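Local structure of putidaredoxin reductase (Pseudomonas putida, 1Q1R) at residues A[145-157]-A[167-179]. The protein uses FAD to pass electrons from NADH to the iron-sulfur protein putidaredoxin, which in turn supplies the cytochrome P450cam monooxygenase. Sequence-based numbering, arbitrary orientation.
Sequences QLIADNRLVVIGG and TAIKANMHVTLLD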
ATOM      1  N   GLN A 145     -22.857  -0.860   5.006  1.00 20.41           N
ATOM      2  CA  GLN A 145     -23.553  -1.782   4.121  1.00 20.66           C
ATOM      3  C   GLN A 145     -23.074  -3.231   4.183  1.00 21.56           C
ATOM      4  O   GLN A 145     -23.475  -4.047   3.355  1.00 22.64           O
ATOM      5  CB  GLN A 145     -23.470  -1.259   2.687  1.00 19.98           C
ATOM      6  CG  GLN A 145     -24.047   0.148   2.554  1.00 20.22           C
ATOM      7  CD  GLN A 145     -23.942   0.711   1.159  1.00 20.18           C
ATOM      8  OE1 GLN A 145     -24.675   0.301   0.251  1.00 18.92           O
ATOM      9  NE2 GLN A 145     -23.021   1.654   0.972  1.00 18.59           N
ATOM     10  N   LEU A 146     -22.214  -3.560   5.140  1.00 20.46           N
ATOM     11  CA  LEU A 146     -21.754  -4.946   5.256  1.00 22.39           C
ATOM     12  C   LEU A 146     -22.831  -5.668   6.056  1.00 22.10           C
ATOM     13  O   LEU A 146     -22.695  -5.890   7.253  1.00 22.99           O
ATOM     14  CB  LEU A 146     -20.399  -5.012   5.969  1.00 22.01           C
ATOM     15  CG  LEU A 146     -19.225  -4.424   5.178  1.00 22.81           C
ATOM     16  CD1 LEU A 146     -17.937  -4.620   5.966  1.00 23.67           C
ATOM     17  CD2 LEU A 146     -19.113  -5.106   3.814  1.00 23.03           C
ATOM     18  N   ILE A 147     -23.899  -6.037   5.359  1.00 22.67           N
ATOM     19  CA  ILE A 147     -25.066  -6.666   5.963  1.00 22.57           C
ATOM     20  C   ILE A 147     -25.234  -8.155   5.696  1.00 22.75           C
ATOM     21  O   ILE A 147     -25.171  -8.603   4.552  1.00 22.99           O
ATOM     22  CB  ILE A 147     -26.322  -5.930   5.479  1.00 22.97           C
ATOM     23  CG1 ILE A 147     -26.176  -4.438   5.810  1.00 23.84           C
ATOM     24  CG2 ILE A 147     -27.572  -6.527   6.114  1.00 22.36           C
ATOM     25  CD1 ILE A 147     -27.090  -3.546   5.017  1.00 25.87           C
ATOM     26  N   ALA A 148     -25.475  -8.912   6.760  1.00 23.31           N
ATOM     27  CA  ALA A 148     -25.658 -10.355   6.651  1.00 24.38           C
ATOM     28  C   ALA A 148     -26.678 -10.719   5.579  1.00 25.56           C
ATOM     29  O   ALA A 148     -27.752 -10.113   5.478  1.00 25.18           O
ATOM     30  CB  ALA A 148     -26.084 -10.936   8.000  1.00 24.60           C
ATOM     31  N   ASP A 149     -26.315 -11.715   4.776  1.00 25.70           N
ATOM     32  CA  ASP A 149     -27.143 -12.226   3.695  1.00 27.28           C
ATOM     33  C   ASP A 149     -27.279 -11.324   2.470  1.00 26.49           C
ATOM     34  O   ASP A 149     -27.838 -11.736   1.457  1.00 25.84           O
ATOM     35  CB  ASP A 149     -28.519 -12.632   4.234  1.00 29.99           C
ATOM     36  CG  ASP A 149     -28.417 -13.682   5.335  1.00 32.43           C
ATOM     37  OD1 ASP A 149     -27.637 -14.646   5.168  1.00 32.09           O
ATOM     38  OD2 ASP A 149     -29.112 -13.550   6.365  1.00 35.37           O
ATOM     39  N   ASN A 150     -26.769 -10.099   2.540  1.00 24.73           N
ATOM     40  CA  ASN A 150     -26.822  -9.244   1.366  1.00 24.49           C
ATOM     41  C   ASN A 150     -25.711  -9.713   0.436  1.00 25.25           C
ATOM     42  O   ASN A 150     -24.772 -10.392   0.867  1.00 25.41           O
ATOM     43  CB  ASN A 150     -26.644  -7.767   1.740  1.00 24.32           C
ATOM     44  CG  ASN A 150     -27.976  -7.065   1.945  1.00 24.26           C
ATOM     45  OD1 ASN A 150     -28.981  -7.708   2.249  1.00 23.02           O
ATOM     46  ND2 ASN A 150     -27.989  -5.745   1.789  1.00 23.48           N
ATOM     47  N   ARG A 151     -25.818  -9.366  -0.839  1.00 24.76           N
ATOM     48  CA  ARG A 151     -24.826  -9.804  -1.806  1.00 24.45           C
ATOM     49  C   ARG A 151     -23.779  -8.769  -2.173  1.00 23.02           C
ATOM     50  O   ARG A 151     -24.093  -7.665  -2.619  1.00 21.86           O
ATOM     51  CB  ARG A 151     -25.534 -10.309  -3.069  1.00 26.74           C
ATOM     52  CG  ARG A 151     -26.277 -11.623  -2.851  1.00 31.49           C
ATOM     53  CD  ARG A 151     -27.300 -11.899  -3.948  1.00 35.74           C
ATOM     54  NE  ARG A 151     -27.914 -13.216  -3.791  1.00 38.71           N
ATOM     55  CZ  ARG A 151     -27.338 -14.359  -4.156  1.00 41.08           C
ATOM     56  NH1 ARG A 151     -26.133 -14.352  -4.711  1.00 40.97           N
ATOM     57  NH2 ARG A 151     -27.963 -15.513  -3.957  1.00 42.54           N
ATOM     58  N   LEU A 152     -22.519  -9.147  -1.982  1.00 22.09           N
ATOM     59  CA  LEU A 152     -21.401  -8.280  -2.310  1.00 21.27           C
ATOM     60  C   LEU A 152     -20.612  -8.845  -3.477  1.00 21.51           C
ATOM     61  O   LEU A 152     -20.405 -10.055  -3.579  1.00 21.96           O
ATOM     62  CB  LEU A 152     -20.446  -8.133  -1.118  1.00 21.15           C
ATOM     63  CG  LEU A 152     -19.052  -7.554  -1.436  1.00 20.98           C
ATOM     64  CD1 LEU A 152     -19.176  -6.110  -1.902  1.00 19.53           C
ATOM     65  CD2 LEU A 152     -18.159  -7.631  -0.205  1.00 19.37           C
ATOM     66  N   VAL A 153     -20.191  -7.958  -4.364  1.00 21.45           N
ATOM     67  CA  VAL A 153     -19.348  -8.351  -5.472  1.00 21.66           C
ATOM     68  C   VAL A 153     -18.133  -7.448  -5.394  1.00 21.55           C
ATOM     69  O   VAL A 153     -18.244  -6.224  -5.459  1.00 21.38           O
ATOM     70  CB  VAL A 153     -20.018  -8.167  -6.848  1.00 21.33           C
ATOM     71  CG1 VAL A 153     -18.997  -8.466  -7.947  1.00 22.05           C
ATOM     72  CG2 VAL A 153     -21.208  -9.114  -6.986  1.00 21.46           C
ATOM     73  N   VAL A 154     -16.972  -8.064  -5.209  1.00 21.76           N
ATOM     74  CA  VAL A 154     -15.717  -7.336  -5.141  1.00 21.53           C
ATOM     75  C   VAL A 154     -15.061  -7.462  -6.515  1.00 22.19           C
ATOM     76  O   VAL A 154     -14.912  -8.567  -7.033  1.00 22.40           O
ATOM     77  CB  VAL A 154     -14.760  -7.952  -4.086  1.00 21.13           C
ATOM     78  CG1 VAL A 154     -13.448  -7.188  -4.071  1.00 20.85           C
ATOM     79  CG2 VAL A 154     -15.423  -7.950  -2.704  1.00 20.53           C
ATOM     80  N   ILE A 155     -14.683  -6.333  -7.104  1.00 23.05           N
ATOM     81  CA  ILE A 155     -14.028  -6.345  -8.408  1.00 24.45           C
ATOM     82  C   ILE A 155     -12.550  -6.038  -8.206  1.00 25.12           C
ATOM     83  O   ILE A 155     -12.172  -4.899  -7.922  1.00 24.69           O
ATOM     84  CB  ILE A 155     -14.650  -5.303  -9.358  1.00 24.71           C
ATOM     85  CG1 ILE A 155     -16.156  -5.559  -9.483  1.00 24.50           C
ATOM     86  CG2 ILE A 155     -13.991  -5.396 -10.734  1.00 24.72           C
ATOM     87  CD1 ILE A 155     -16.922  -4.443 -10.173  1.00 25.12           C
ATOM     88  N   GLY A 156     -11.720  -7.072  -8.336  1.00 25.59           N
ATOM     89  CA  GLY A 156     -10.286  -6.907  -8.158  1.00 27.11           C
ATOM     90  C   GLY A 156      -9.784  -7.887  -7.112  1.00 27.58           C
ATOM     91  O   GLY A 156     -10.315  -7.937  -6.002  1.00 27.44           O
ATOM     92  N   GLY A 157      -8.756  -8.659  -7.457  1.00 28.74           N
ATOM     93  CA  GLY A 157      -8.231  -9.652  -6.536  1.00 28.89           C
ATOM     94  C   GLY A 157      -6.893  -9.389  -5.866  1.00 29.31           C
ATOM     95  O   GLY A 157      -6.144 -10.336  -5.600  1.00 30.26           O
ATOM     96  N   THR A 167     -13.407  -9.751   5.312  1.00 20.37           N
ATOM     97  CA  THR A 167     -14.199  -8.993   6.276  1.00 20.58           C
ATOM     98  C   THR A 167     -15.696  -9.132   5.997  1.00 20.88           C
ATOM     99  O   THR A 167     -16.492  -9.279   6.929  1.00 20.67           O
ATOM    100  CB  THR A 167     -13.802  -7.503   6.266  1.00 20.53           C
ATOM    101  OG1 THR A 167     -12.415  -7.389   6.594  1.00 22.26           O
ATOM    102  CG2 THR A 167     -14.611  -6.720   7.301  1.00 21.89           C
ATOM    103  N   ALA A 168     -16.078  -9.101   4.722  1.00 19.92           N
ATOM    104  CA  ALA A 168     -17.487  -9.240   4.361  1.00 21.58           C
ATOM    105  C   ALA A 168     -17.995 -10.637   4.715  1.00 22.20           C
ATOM    106  O   ALA A 168     -19.120 -10.794   5.193  1.00 21.84           O
ATOM    107  CB  ALA A 168     -17.686  -8.973   2.871  1.00 19.53           C
ATOM    108  N   ILE A 169     -17.169 -11.652   4.466  1.00 22.86           N
ATOM    109  CA  ILE A 169     -17.534 -13.032   4.779  1.00 24.38           C
ATOM    110  C   ILE A 169     -17.826 -13.177   6.267  1.00 24.77           C
ATOM    111  O   ILE A 169     -18.786 -13.843   6.664  1.00 24.32           O
ATOM    112  CB  ILE A 169     -16.399 -14.017   4.385  1.00 24.27           C
ATOM    113  CG1 ILE A 169     -16.572 -14.427   2.928  1.00 25.51           C
ATOM    114  CG2 ILE A 169     -16.423 -15.256   5.283  1.00 26.31           C
ATOM    115  CD1 ILE A 169     -17.893 -15.144   2.651  1.00 25.45           C
ATOM    116  N   LYS A 170     -16.987 -12.549   7.084  1.00 25.65           N
ATOM    117  CA  LYS A 170     -17.138 -12.591   8.529  1.00 27.77           C
ATOM    118  C   LYS A 170     -18.453 -11.911   8.926  1.00 27.79           C
ATOM    119  O   LYS A 170     -19.070 -12.270   9.931  1.00 27.42           O
ATOM    120  CB  LYS A 170     -15.954 -11.882   9.194  1.00 29.89           C
ATOM    121  CG  LYS A 170     -15.998 -11.870  10.714  1.00 33.90           C
ATOM    122  CD  LYS A 170     -15.731 -13.249  11.298  1.00 36.76           C
ATOM    123  CE  LYS A 170     -15.933 -13.249  12.808  1.00 38.17           C
ATOM    124  NZ  LYS A 170     -15.148 -12.171  13.466  1.00 38.84           N
ATOM    125  N   ALA A 171     -18.869 -10.927   8.131  1.00 26.62           N
ATOM    126  CA  ALA A 171     -20.111 -10.200   8.377  1.00 26.20           C
ATOM    127  C   ALA A 171     -21.297 -11.003   7.838  1.00 26.49           C
ATOM    128  O   ALA A 171     -22.436 -10.528   7.814  1.00 25.58           O
ATOM    129  CB  ALA A 171     -20.054  -8.831   7.703  1.00 25.31           C
ATOM    130  N   ASN A 172     -21.005 -12.222   7.393  1.00 26.68           N
ATOM    131  CA  ASN A 172     -22.010 -13.133   6.853  1.00 26.71           C
ATOM    132  C   ASN A 172     -22.706 -12.691   5.573  1.00 26.05           C
ATOM    133  O   ASN A 172     -23.863 -13.036   5.329  1.00 25.08           O
ATOM    134  CB  ASN A 172     -23.047 -13.468   7.925  1.00 28.74           C
ATOM    135  CG  ASN A 172     -22.475 -14.339   9.026  1.00 31.36           C
ATOM    136  OD1 ASN A 172     -21.864 -15.374   8.756  1.00 34.22           O
ATOM    137  ND2 ASN A 172     -22.671 -13.932  10.272  1.00 32.27           N
ATOM    138  N   MET A 173     -22.002 -11.925   4.749  1.00 25.27           N
ATOM    139  CA  MET A 173     -22.563 -11.501   3.476  1.00 24.59           C
ATOM    140  C   MET A 173     -22.329 -12.639   2.486  1.00 24.25           C
ATOM    141  O   MET A 173     -21.545 -13.550   2.751  1.00 23.63           O
ATOM    142  CB  MET A 173     -21.847 -10.259   2.939  1.00 23.42           C
ATOM    143  CG  MET A 173     -22.069  -8.976   3.711  1.00 22.82           C
ATOM    144  SD  MET A 173     -21.469  -7.589   2.730  1.00 21.70           S
ATOM    145  CE  MET A 173     -22.935  -7.241   1.707  1.00 23.00           C
ATOM    146  N   HIS A 174     -23.023 -12.587   1.355  1.00 25.21           N
ATOM    147  CA  HIS A 174     -22.836 -13.564   0.289  1.00 25.73           C
ATOM    148  C   HIS A 174     -21.782 -12.835  -0.528  1.00 25.25           C
ATOM    149  O   HIS A 174     -22.043 -11.746  -1.049  1.00 25.18           O
ATOM    150  CB  HIS A 174     -24.125 -13.736  -0.520  1.00 28.44           C
ATOM    151  CG  HIS A 174     -23.965 -14.583  -1.744  1.00 31.22           C
ATOM    152  ND1 HIS A 174     -23.269 -14.163  -2.858  1.00 32.87           N
ATOM    153  CD2 HIS A 174     -24.406 -15.833  -2.026  1.00 33.00           C
ATOM    154  CE1 HIS A 174     -23.288 -15.117  -3.773  1.00 32.99           C
ATOM    155  NE2 HIS A 174     -23.970 -16.141  -3.293  1.00 34.13           N
ATOM    156  N   VAL A 175     -20.593 -13.419  -0.641  1.00 23.86           N
ATOM    157  CA  VAL A 175     -19.502 -12.752  -1.341  1.00 23.94           C
ATOM    158  C   VAL A 175     -18.971 -13.423  -2.608  1.00 23.73           C
ATOM    159  O   VAL A 175     -18.704 -14.625  -2.622  1.00 24.00           O
ATOM    160  CB  VAL A 175     -18.302 -12.548  -0.379  1.00 23.50           C
ATOM    161  CG1 VAL A 175     -17.259 -11.662  -1.021  1.00 23.58           C
ATOM    162  CG2 VAL A 175     -18.787 -11.963   0.944  1.00 23.63           C
ATOM    163  N   THR A 176     -18.816 -12.619  -3.658  1.00 23.16           N
ATOM    164  CA  THR A 176     -18.278 -13.067  -4.939  1.00 23.93           C
ATOM    165  C   THR A 176     -17.129 -12.119  -5.295  1.00 24.27           C
ATOM    166  O   THR A 176     -17.280 -10.897  -5.230  1.00 24.61           O
ATOM    167  CB  THR A 176     -19.336 -12.992  -6.081  1.00 24.36           C
ATOM    168  OG1 THR A 176     -20.466 -13.810  -5.755  1.00 23.00           O
ATOM    169  CG2 THR A 176     -18.732 -13.482  -7.394  1.00 25.39           C
ATOM    170  N   LEU A 177     -15.975 -12.669  -5.659  1.00 24.47           N
ATOM    171  CA  LEU A 177     -14.842 -11.824  -6.024  1.00 24.76           C
ATOM    172  C   LEU A 177     -14.432 -12.115  -7.455  1.00 25.79           C
ATOM    173  O   LEU A 177     -14.287 -13.271  -7.850  1.00 26.44           O
ATOM    174  CB  LEU A 177     -13.666 -12.051  -5.071  1.00 25.62           C
ATOM    175  CG  LEU A 177     -12.465 -11.123  -5.277  1.00 25.36           C
ATOM    176  CD1 LEU A 177     -11.715 -10.932  -3.965  1.00 25.87           C
ATOM    177  CD2 LEU A 177     -11.552 -11.701  -6.346  1.00 27.95           C
ATOM    178  N   LEU A 178     -14.234 -11.055  -8.226  1.00 26.28           N
ATOM    179  CA  LEU A 178     -13.879 -11.192  -9.629  1.00 27.76           C
ATOM    180  C   LEU A 178     -12.506 -10.633  -9.961  1.00 28.44           C
ATOM    181  O   LEU A 178     -12.134  -9.547  -9.506  1.00 27.93           O
ATOM    182  CB  LEU A 178     -14.915 -10.469 -10.492  1.00 27.24           C
ATOM    183  CG  LEU A 178     -16.385 -10.694 -10.135  1.00 26.32           C
ATOM    184  CD1 LEU A 178     -17.253  -9.788 -10.998  1.00 28.42           C
ATOM    185  CD2 LEU A 178     -16.747 -12.154 -10.341  1.00 26.67           C
ATOM    186  N   ASP A 179     -11.761 -11.379 -10.766  1.00 29.33           N
ATOM    187  CA  ASP A 179     -10.446 -10.933 -11.201  1.00 30.96           C
ATOM    188  C   ASP A 179     -10.257 -11.336 -12.656  1.00 30.67           C
ATOM    189  O   ASP A 179     -10.617 -12.442 -13.057  1.00 29.84           O
ATOM    190  CB  ASP A 179      -9.336 -11.545 -10.347  1.00 32.07           C
ATOM    191  CG  ASP A 179      -8.009 -10.821 -10.518  1.00 34.36           C
ATOM    192  OD1 ASP A 179      -7.504 -10.740 -11.658  1.00 35.38           O
ATOM    193  OD2 ASP A 179      -7.469 -10.322  -9.511  1.00 37.30           O
TER
HETATM  194  O   HOH W   1     -22.092 -12.158  -4.209  1.00 26.13           O
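R151 reaches over to H174 on the adjacent strand and sets NH1 over one face of the imidazole, toward its rim, with R151 NH1 3.1 Å from H174 CE1 and the guanidinium and ring planes tilted 43° apart. H174 has CG anti to its backbone N (chi1 172°), which places the ring beside the arginine. H174 ND1 is bonded to water 1 at 2.7 Å. That water, in the plane of the ring at its edge, also donates to L152 O and is bonded to T176 OG1. Beneath these side chains strands 151-155 and 174-178 run parallel, zipped by alternating bonds from H174 N to N150 O (2.8 Å) through to G156 N on L178 O. On the other face L152 CD2 presses tightly on A168 CB, 3.4 Å away, and V154 packs against L177. M173 SD meets L146 CD2 at 3.6 Å, and the bend at chi3 (86°) brings M173 CE against L152 CB (3.9 Å). A Schellman motif at N172 ends helix 159-170, and N172 O receives D149 N from above its carbonyl plane. This is the beta-alpha-beta crossover of a Rossmann-type domain, with G156 beginning a GxGxxG pattern, consistent with NADH binding. With the arginine's charge so close over its face, the imidazole is probably biased toward its neutral form.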